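Local coordinates for protein alpha-glucosidase (Pseudoalteromonas sp. K8, PDB 5HQA) that hydrolyses alpha-glucosides as a chloride-activated family 97 glycoside hydrolase, holding a calcium ion beside its sugar-binding pocket, at residues A[363-374]-A[418-429]. Residues are numbered along the deposited sequence; the frame is centred on the assembly and turned at random.
Sequences VSNYRKQMADAF and EYLHNVKLAAKH
Helices 363-374 and 418-428 run nearly parallel, their axes 10.2 Å apart and inclined by 22°, as neighbouring helices do on the outside of a (beta/alpha)8-type barrel. R367 reaches across and grips E418 side-on: NE donates to OE2 at 2.9 Å, with a 163° N-H...O angle, and NH2 donates to OE1. The carboxylate sits at the guanidinium edge, its own plane tilted from the guanidinium plane by 45°. Bends at chi2 and chi3 lay the guanidinium over the imidazole of H421, which it covers almost flat, centres 3.7 Å apart. One cation thus meets an anion at its edge and a ring on its face. A water links E418 OE2 to the carbonyl of V363. Replacing E418 by alanine would probably leave the guanidinium without its anion and freer to slide off the imidazole.

Deeper in, N422 ND2 donates to Y366 OH at 3.0 Å, and more weakly, though almost straight, to M370 SD. The same hydroxyl is hydrogen-bonded to H357, anchoring this polar cluster to strand 352-358. M370 CG packs on L425 CD2, and the F374 ring takes A426 on one face and L425 CG at its edge; I433 of strand 432-435 backs F374, N422 and A426. At the far end, F374 CB sits 3.6 Å above the centre of the H429 ring, which is held by its own ND1 bond to L425 O, while a second water joins H429 NE2 to A371 O. The chemistry is therefore graded: an exposed arginine paired with a buried carboxylate toward the outer side, and amide, sulfur and aromatic contacts beneath, where the helices meet the barrel strands.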
loop_
_atom_site.group_PDB
_atom_site.type_symbol
_atom_site.label_atom_id
_atom_site.label_comp_id
_atom_site.label_asym_id
_atom_site.label_seq_id
_atom_site.Cartn_x
_atom_site.Cartn_y
_atom_site.Cartn_z
ATOM N N VAL A 363 -4.654 -0.367 -21.534
ATOM C CA VAL A 363 -3.453 -1.140 -21.247
ATOM C C VAL A 363 -2.894 -1.816 -22.490
ATOM O O VAL A 363 -1.719 -2.203 -22.491
ATOM C CB VAL A 363 -3.720 -2.166 -20.129
ATOM C CG1 VAL A 363 -4.072 -1.425 -18.832
ATOM C CG2 VAL A 363 -4.843 -3.126 -20.524
ATOM N N SER A 364 -3.686 -1.957 -23.551
ATOM C CA SER A 364 -3.156 -2.568 -24.765
ATOM C C SER A 364 -2.260 -1.600 -25.520
ATOM O O SER A 364 -1.228 -2.004 -26.063
ATOM C CB SER A 364 -4.299 -3.046 -25.659
ATOM O OG SER A 364 -5.012 -4.096 -25.024
ATOM N N ASN A 365 -2.641 -0.319 -25.561
ATOM C CA ASN A 365 -1.779 0.695 -26.156
ATOM C C ASN A 365 -0.459 0.805 -25.405
ATOM O O ASN A 365 0.591 1.044 -26.012
ATOM C CB ASN A 365 -2.495 2.046 -26.178
ATOM C CG ASN A 365 -1.626 3.155 -26.743
ATOM O OD1 ASN A 365 -1.172 3.078 -27.882
ATOM N ND2 ASN A 365 -1.394 4.198 -25.951
ATOM N N TYR A 366 -0.492 0.644 -24.081
ATOM C CA TYR A 366 0.748 0.641 -23.308
ATOM C C TYR A 366 1.549 -0.625 -23.576
ATOM O O TYR A 366 2.758 -0.569 -23.827
ATOM C CB TYR A 366 0.423 0.766 -21.821
ATOM C CG TYR A 366 1.613 0.885 -20.884
ATOM C CD1 TYR A 366 2.801 1.491 -21.285
ATOM C CD2 TYR A 366 1.531 0.401 -19.582
ATOM C CE1 TYR A 366 3.884 1.608 -20.405
ATOM C CE2 TYR A 366 2.595 0.516 -18.700
ATOM C CZ TYR A 366 3.762 1.119 -19.115
ATOM O OH TYR A 366 4.806 1.211 -18.225
ATOM N N ARG A 367 0.881 -1.780 -23.534
ATOM C CA ARG A 367 1.571 -3.055 -23.701
ATOM C C ARG A 367 2.323 -3.112 -25.027
ATOM O O ARG A 367 3.461 -3.599 -25.085
ATOM C CB ARG A 367 0.559 -4.199 -23.596
ATOM C CG ARG A 367 1.054 -5.534 -24.119
ATOM C CD ARG A 367 1.943 -6.230 -23.118
ATOM N NE ARG A 367 1.166 -6.863 -22.059
ATOM C CZ ARG A 367 1.275 -8.136 -21.694
ATOM N NH1 ARG A 367 2.139 -8.938 -22.288
ATOM N NH2 ARG A 367 0.525 -8.597 -20.710
ATOM N N LYS A 368 1.719 -2.601 -26.104
ATOM C CA LYS A 368 2.383 -2.705 -27.395
ATOM C C LYS A 368 3.625 -1.833 -27.473
ATOM O O LYS A 368 4.531 -2.147 -28.249
ATOM C CB LYS A 368 1.412 -2.373 -28.534
ATOM C CG LYS A 368 1.141 -0.907 -28.771
ATOM C CD LYS A 368 -0.053 -0.728 -29.724
ATOM C CE LYS A 368 -0.462 0.747 -29.870
ATOM N NZ LYS A 368 -1.947 0.936 -30.023
ATOM N N GLN A 369 3.710 -0.775 -26.666
ATOM C CA GLN A 369 4.861 0.125 -26.679
ATOM C C GLN A 369 5.822 -0.122 -25.525
ATOM O O GLN A 369 6.870 0.528 -25.455
ATOM C CB GLN A 369 4.402 1.583 -26.624
ATOM C CG GLN A 369 3.434 1.997 -27.697
ATOM C CD GLN A 369 3.047 3.451 -27.548
ATOM O OE1 GLN A 369 3.907 4.340 -27.576
ATOM N NE2 GLN A 369 1.753 3.707 -27.364
ATOM N N MET A 370 5.491 -1.050 -24.629
ATOM C CA MET A 370 6.173 -1.134 -23.343
ATOM C C MET A 370 7.653 -1.468 -23.502
ATOM O O MET A 370 8.504 -0.893 -22.812
ATOM C CB MET A 370 5.470 -2.176 -22.481
ATOM C CG MET A 370 5.751 -2.064 -21.019
ATOM S SD MET A 370 4.858 -3.347 -20.128
ATOM C CE MET A 370 3.175 -2.737 -20.235
ATOM N N ALA A 371 7.985 -2.403 -24.396
ATOM C CA ALA A 371 9.388 -2.771 -24.571
ATOM C C ALA A 371 10.204 -1.592 -25.089
ATOM O O ALA A 371 11.302 -1.313 -24.584
ATOM C CB ALA A 371 9.506 -3.969 -25.513
ATOM N N ASP A 372 9.679 -0.876 -26.086
ATOM C CA ASP A 372 10.371 0.307 -26.591
ATOM C C ASP A 372 10.463 1.398 -25.525
ATOM O O ASP A 372 11.470 2.115 -25.443
ATOM C CB ASP A 372 9.658 0.840 -27.834
ATOM C CG ASP A 372 9.772 -0.100 -29.030
ATOM O OD1 ASP A 372 10.702 -0.933 -29.060
ATOM O OD2 ASP A 372 8.933 0.006 -29.949
ATOM N N ALA A 373 9.415 1.548 -24.707
ATOM C CA ALA A 373 9.411 2.588 -23.683
ATOM C C ALA A 373 10.496 2.341 -22.641
ATOM O O ALA A 373 11.210 3.270 -22.245
ATOM C CB ALA A 373 8.033 2.663 -23.020
ATOM N N PHE A 374 10.639 1.093 -22.188
ATOM C CA PHE A 374 11.650 0.799 -21.177
ATOM C C PHE A 374 13.051 0.828 -21.772
ATOM O O PHE A 374 14.003 1.226 -21.091
ATOM C CB PHE A 374 11.365 -0.557 -20.512
ATOM C CG PHE A 374 10.248 -0.514 -19.487
ATOM C CD1 PHE A 374 10.047 0.610 -18.703
ATOM C CD2 PHE A 374 9.404 -1.604 -19.309
ATOM C CE1 PHE A 374 9.022 0.656 -17.762
ATOM C CE2 PHE A 374 8.375 -1.564 -18.368
ATOM C CZ PHE A 374 8.185 -0.428 -17.599
ATOM N N GLU A 418 -1.452 -8.306 -15.762
ATOM C CA GLU A 418 -0.933 -7.178 -16.525
ATOM C C GLU A 418 0.044 -6.347 -15.695
ATOM O O GLU A 418 1.101 -5.938 -16.193
ATOM C CB GLU A 418 -2.107 -6.329 -17.019
ATOM C CG GLU A 418 -1.778 -5.393 -18.156
ATOM C CD GLU A 418 -1.438 -6.111 -19.458
ATOM O OE1 GLU A 418 -1.976 -7.211 -19.728
ATOM O OE2 GLU A 418 -0.611 -5.560 -20.212
ATOM N N TYR A 419 -0.285 -6.090 -14.425
ATOM C CA TYR A 419 0.630 -5.334 -13.573
ATOM C C TYR A 419 1.950 -6.070 -13.408
ATOM O O TYR A 419 3.028 -5.470 -13.495
ATOM C CB TYR A 419 0.019 -5.090 -12.193
ATOM C CG TYR A 419 -1.137 -4.122 -12.125
ATOM C CD1 TYR A 419 -0.962 -2.768 -12.419
ATOM C CD2 TYR A 419 -2.398 -4.554 -11.716
ATOM C CE1 TYR A 419 -2.033 -1.876 -12.328
ATOM C CE2 TYR A 419 -3.470 -3.678 -11.622
ATOM C CZ TYR A 419 -3.281 -2.344 -11.934
ATOM O OH TYR A 419 -4.339 -1.472 -11.827
ATOM N N LEU A 420 1.884 -7.375 -13.124
ATOM C CA LEU A 420 3.113 -8.115 -12.867
ATOM C C LEU A 420 3.970 -8.214 -14.123
ATOM O O LEU A 420 5.200 -8.178 -14.032
ATOM C CB LEU A 420 2.792 -9.504 -12.309
ATOM C CG LEU A 420 4.034 -10.270 -11.838
ATOM C CD1 LEU A 420 4.782 -9.475 -10.778
ATOM C CD2 LEU A 420 3.680 -11.658 -11.325
ATOM N N HIS A 421 3.350 -8.305 -15.301
ATOM C CA HIS A 421 4.137 -8.287 -16.528
ATOM C C HIS A 421 4.949 -7.005 -16.628
ATOM O O HIS A 421 6.136 -7.037 -16.972
ATOM C CB HIS A 421 3.240 -8.425 -17.753
ATOM C CG HIS A 421 3.937 -8.074 -19.031
ATOM N ND1 HIS A 421 4.890 -8.890 -19.604
ATOM C CD2 HIS A 421 3.855 -6.976 -19.820
ATOM C CE1 HIS A 421 5.349 -8.320 -20.705
ATOM N NE2 HIS A 421 4.737 -7.159 -20.861
ATOM N N ASN A 422 4.316 -5.870 -16.328
ATOM C CA ASN A 422 4.991 -4.573 -16.362
ATOM C C ASN A 422 6.175 -4.547 -15.397
ATOM O O ASN A 422 7.281 -4.113 -15.754
ATOM C CB ASN A 422 3.963 -3.482 -16.033
ATOM C CG ASN A 422 4.551 -2.085 -16.034
ATOM O OD1 ASN A 422 4.666 -1.455 -14.983
ATOM N ND2 ASN A 422 4.895 -1.581 -17.214
ATOM N N VAL A 423 5.963 -5.035 -14.172
ATOM C CA VAL A 423 7.018 -5.048 -13.157
ATOM C C VAL A 423 8.164 -5.966 -13.572
ATOM O O VAL A 423 9.344 -5.618 -13.431
ATOM C CB VAL A 423 6.421 -5.458 -11.796
ATOM C CG1 VAL A 423 7.518 -5.767 -10.783
ATOM C CG2 VAL A 423 5.479 -4.359 -11.280
ATOM N N LYS A 424 7.841 -7.152 -14.087
ATOM C CA LYS A 424 8.891 -8.088 -14.478
ATOM C C LYS A 424 9.672 -7.574 -15.680
ATOM O O LYS A 424 10.898 -7.732 -15.746
ATOM C CB LYS A 424 8.286 -9.454 -14.793
ATOM C CG LYS A 424 7.857 -10.273 -13.593
ATOM C CD LYS A 424 7.090 -11.476 -14.107
ATOM C CE LYS A 424 7.070 -12.621 -13.138
ATOM N NZ LYS A 424 6.259 -13.740 -13.703
ATOM N N LEU A 425 8.981 -6.984 -16.654
ATOM C CA LEU A 425 9.688 -6.402 -17.791
ATOM C C LEU A 425 10.559 -5.230 -17.349
ATOM O O LEU A 425 11.706 -5.096 -17.796
ATOM C CB LEU A 425 8.695 -5.965 -18.867
ATOM C CG LEU A 425 9.324 -5.416 -20.147
ATOM C CD1 LEU A 425 10.236 -6.456 -20.773
ATOM C CD2 LEU A 425 8.246 -5.002 -21.131
ATOM N N ALA A 426 10.040 -4.381 -16.454
ATOM C CA ALA A 426 10.847 -3.286 -15.920
ATOM C C ALA A 426 12.112 -3.806 -15.249
ATOM O O ALA A 426 13.194 -3.221 -15.403
ATOM C CB ALA A 426 10.021 -2.457 -14.936
ATOM N N ALA A 427 12.001 -4.913 -14.510
ATOM C CA ALA A 427 13.161 -5.462 -13.816
ATOM C C ALA A 427 14.254 -5.883 -14.788
ATOM O O ALA A 427 15.441 -5.778 -14.462
ATOM C CB ALA A 427 12.746 -6.644 -12.944
ATOM N N LYS A 428 13.888 -6.355 -15.982
ATOM C CA LYS A 428 14.913 -6.687 -16.968
ATOM C C LYS A 428 15.701 -5.463 -17.415
ATOM O O LYS A 428 16.809 -5.617 -17.938
ATOM C CB LYS A 428 14.291 -7.361 -18.188
ATOM C CG LYS A 428 13.677 -8.717 -17.901
ATOM C CD LYS A 428 13.094 -9.328 -19.166
ATOM C CE LYS A 428 12.668 -10.770 -18.937
ATOM N NZ LYS A 428 11.720 -10.905 -17.795
ATOM N N HIS A 429 15.153 -4.259 -17.232
ATOM C CA HIS A 429 15.831 -3.007 -17.555
ATOM C C HIS A 429 16.418 -2.325 -16.326
ATOM O O HIS A 429 16.857 -1.173 -16.418
ATOM C CB HIS A 429 14.859 -2.060 -18.264
ATOM C CG HIS A 429 14.324 -2.610 -19.546
ATOM N ND1 HIS A 429 13.273 -3.499 -19.591
ATOM C CD2 HIS A 429 14.712 -2.420 -20.830
ATOM C CE1 HIS A 429 13.028 -3.824 -20.848
ATOM N NE2 HIS A 429 13.883 -3.178 -21.620
HETATM O O HOH W 1 -0.194 -2.974 -20.075
HETATM O O HOH W 2 13.213 -3.459 -24.275
#